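Local coordinates for m3DLH protein (Halieaceae bacterium, PDB 7JKA) that is a dienelactone hydrolase family protein of the alpha/beta-hydrolase clan that probably cleaves ester or lactone bonds and may also act on phosphotriesters, at residues A[54-57]-A[58-61]. Residues are numbered along the deposited sequence; the frame is centred on the assembly and turned at random. Where two conformers were deposited one is given.
Sequences LNDH and ARER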
ATOM      1  N   LEU A  54       6.684  -8.739   3.567  0.54 15.20           N
ATOM      2  CA  LEU A  54       7.003  -7.788   4.626  0.54 15.54           C
ATOM      3  C   LEU A  54       8.510  -7.764   4.839  0.54 15.23           C
ATOM      4  O   LEU A  54       9.084  -8.686   5.422  0.54 19.63           O
ATOM      5  CB  LEU A  54       6.254  -8.168   5.899  0.54 15.03           C
ATOM      6  CG  LEU A  54       6.545  -7.319   7.134  0.54 19.01           C
ATOM      7  CD1 LEU A  54       6.576  -5.862   6.743  0.54 14.94           C
ATOM      8  CD2 LEU A  54       5.480  -7.578   8.189  0.54 18.45           C
ATOM      9  N   ASN A  55       9.163  -6.712   4.357  1.00 13.57           N
ATOM     10  CA  ASN A  55      10.616  -6.609   4.408  1.00 14.26           C
ATOM     11  C   ASN A  55      11.037  -5.318   5.106  1.00 15.92           C
ATOM     12  O   ASN A  55      10.190  -4.540   5.562  1.00 16.86           O
ATOM     13  CB  ASN A  55      11.196  -6.700   2.993  1.00 17.02           C
ATOM     14  CG  ASN A  55      10.599  -5.678   2.035  1.00 16.44           C
ATOM     15  OD1 ASN A  55       9.908  -4.732   2.442  1.00 15.51           O
ATOM     16  ND2 ASN A  55      10.883  -5.863   0.743  1.00 23.12           N
ATOM     17  N   ASP A  56      12.348  -5.058   5.130  1.00 18.35           N
ATOM     18  CA  ASP A  56      12.864  -3.901   5.860  1.00 15.95           C
ATOM     19  C   ASP A  56      12.371  -2.600   5.265  1.00 17.99           C
ATOM     20  O   ASP A  56      12.130  -1.638   5.996  1.00 18.15           O
ATOM     21  CB  ASP A  56      14.384  -3.919   5.880  1.00 18.97           C
ATOM     22  CG  ASP A  56      14.933  -4.884   6.912  1.00 34.71           C
ATOM     23  OD1 ASP A  56      14.124  -5.374   7.737  1.00 30.97           O
ATOM     24  OD2 ASP A  56      16.152  -5.150   6.898  1.00 36.34           O
ATOM     25  N   HIS A  57      12.202  -2.560   3.942  1.00 18.27           N
ATOM     26  CA  HIS A  57      11.679  -1.369   3.284  1.00 21.22           C
ATOM     27  C   HIS A  57      10.305  -1.006   3.834  1.00 18.84           C
ATOM     28  O   HIS A  57      10.050   0.147   4.195  1.00 16.67           O
ATOM     29  CB  HIS A  57      11.643  -1.617   1.773  1.00 16.22           C
ATOM     30  CG  HIS A  57      10.996  -0.530   0.985  1.00 19.99           C
ATOM     31  ND1 HIS A  57       9.636  -0.475   0.781  1.00 26.16           N
ATOM     32  CD2 HIS A  57      11.522   0.528   0.325  1.00 23.48           C
ATOM     33  CE1 HIS A  57       9.348   0.582   0.038  1.00 26.39           C
ATOM     34  NE2 HIS A  57      10.474   1.206  -0.251  1.00 23.31           N
ATOM     35  N   ALA A  58       9.413  -1.991   3.960  1.00 14.41           N
ATOM     36  CA  ALA A  58       8.072  -1.695   4.462  1.00 15.55           C
ATOM     37  C   ALA A  58       8.091  -1.330   5.939  1.00 15.83           C
ATOM     38  O   ALA A  58       7.331  -0.452   6.380  1.00 15.68           O
ATOM     39  CB  ALA A  58       7.161  -2.894   4.230  1.00 17.21           C
ATOM     40  N   ARG A  59       8.917  -2.021   6.724  1.00 14.69           N
ATOM     41  CA  ARG A  59       9.039  -1.674   8.137  1.00 15.04           C
ATOM     42  C   ARG A  59       9.493  -0.234   8.311  1.00 19.19           C
ATOM     43  O   ARG A  59       9.000   0.485   9.193  1.00 18.65           O
ATOM     44  CB  ARG A  59      10.021  -2.620   8.832  1.00 19.18           C
ATOM     45  CG  ARG A  59       9.615  -4.094   8.847  1.00 19.42           C
ATOM     46  CD  ARG A  59      10.688  -4.910   9.581  1.00 22.70           C
ATOM     47  NE  ARG A  59      10.284  -6.300   9.685  1.00 26.85           N
ATOM     48  CZ  ARG A  59      10.747  -7.282   8.919  1.00 37.49           C
ATOM     49  NH1 ARG A  59      11.679  -7.045   8.000  1.00 26.60           N
ATOM     50  NH2 ARG A  59      10.285  -8.511   9.091  1.00 47.02           N
ATOM     51  N   GLU A  60      10.456   0.198   7.496  1.00 15.58           N
ATOM     52  CA  GLU A  60      10.948   1.564   7.597  1.00 16.22           C
ATOM     53  C   GLU A  60       9.853   2.563   7.230  1.00 15.36           C
ATOM     54  O   GLU A  60       9.739   3.615   7.861  1.00 17.53           O
ATOM     55  CB  GLU A  60      12.181   1.736   6.712  1.00 20.06           C
ATOM     56  CG  GLU A  60      12.643   3.170   6.560  1.00 24.29           C
ATOM     57  CD  GLU A  60      13.139   3.803   7.844  1.00 27.73           C
ATOM     58  OE1 GLU A  60      13.336   3.087   8.854  1.00 25.63           O
ATOM     59  OE2 GLU A  60      13.346   5.042   7.823  1.00 27.47           O
ATOM     60  N   ARG A  61       9.010   2.248   6.242  1.00 15.75           N
ATOM     61  CA  ARG A  61       7.936   3.186   5.922  1.00 14.88           C
ATOM     62  C   ARG A  61       6.908   3.249   7.052  1.00 14.25           C
ATOM     63  O   ARG A  61       6.390   4.323   7.372  1.00 14.70           O
ATOM     64  CB  ARG A  61       7.283   2.810   4.593  1.00 18.70           C
ATOM     65  CG  ARG A  61       8.274   2.715   3.442  1.00 16.92           C
ATOM     66  CD  ARG A  61       9.027   4.019   3.317  1.00 17.26           C
ATOM     67  NE  ARG A  61      10.023   4.125   2.233  1.00 21.03           N
ATOM     68  CZ  ARG A  61      11.218   3.531   2.236  1.00 25.19           C
ATOM     69  NH1 ARG A  61      11.554   2.694   3.217  1.00 22.94           N
ATOM     70  NH2 ARG A  61      12.084   3.762   1.252  1.00 26.98           N
TER
HETATM   71  O   HOH W   1      11.474  -9.870   7.217  1.00 41.11           O
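An N-capped first turn starts helix 56-67, where N55 caps the amide of A58. The CG of N55 sits between backbone N and carbonyl carbon (chi1 55°), which folds OD1 back toward the first turn to accept from A58 N at 3.2 Å, the donor tilted from the amide plane. Asparagine suits the place because its short side chain puts an acceptor beside a first-turn N-H, where the helix has no carbonyl four residues back to offer. The regular bonds follow, with R59 N giving to N55 O at 3.1 Å, and E60 N and R61 N to D56 O and H57 O.

R59, long enough to reach back over the cap when extended, brings NH1 to the anti side of D56 OD1 at 3.0 Å, a salt bridge bent to 131° at the hydrogen. Its NH2 gives to a water, 2.6 Å away, that donates in turn to L54 O. A leucine in place of R59 would probably leave D56 without this charged mate and the water without the N-H it accepts from. The alanine A58 is small enough to touch P49.

H57 NE2, hydrogen-bonded to T216 OG1, also lies over one face of the R61 guanidinium, near its rim; one turn apart, the two flat groups stack at 35°, while E235 pairs with R61. Such capping opens the helix of a beta-alpha-beta crossover, here between strands 42-48 and 71-74 of the alpha/beta-hydrolase fold.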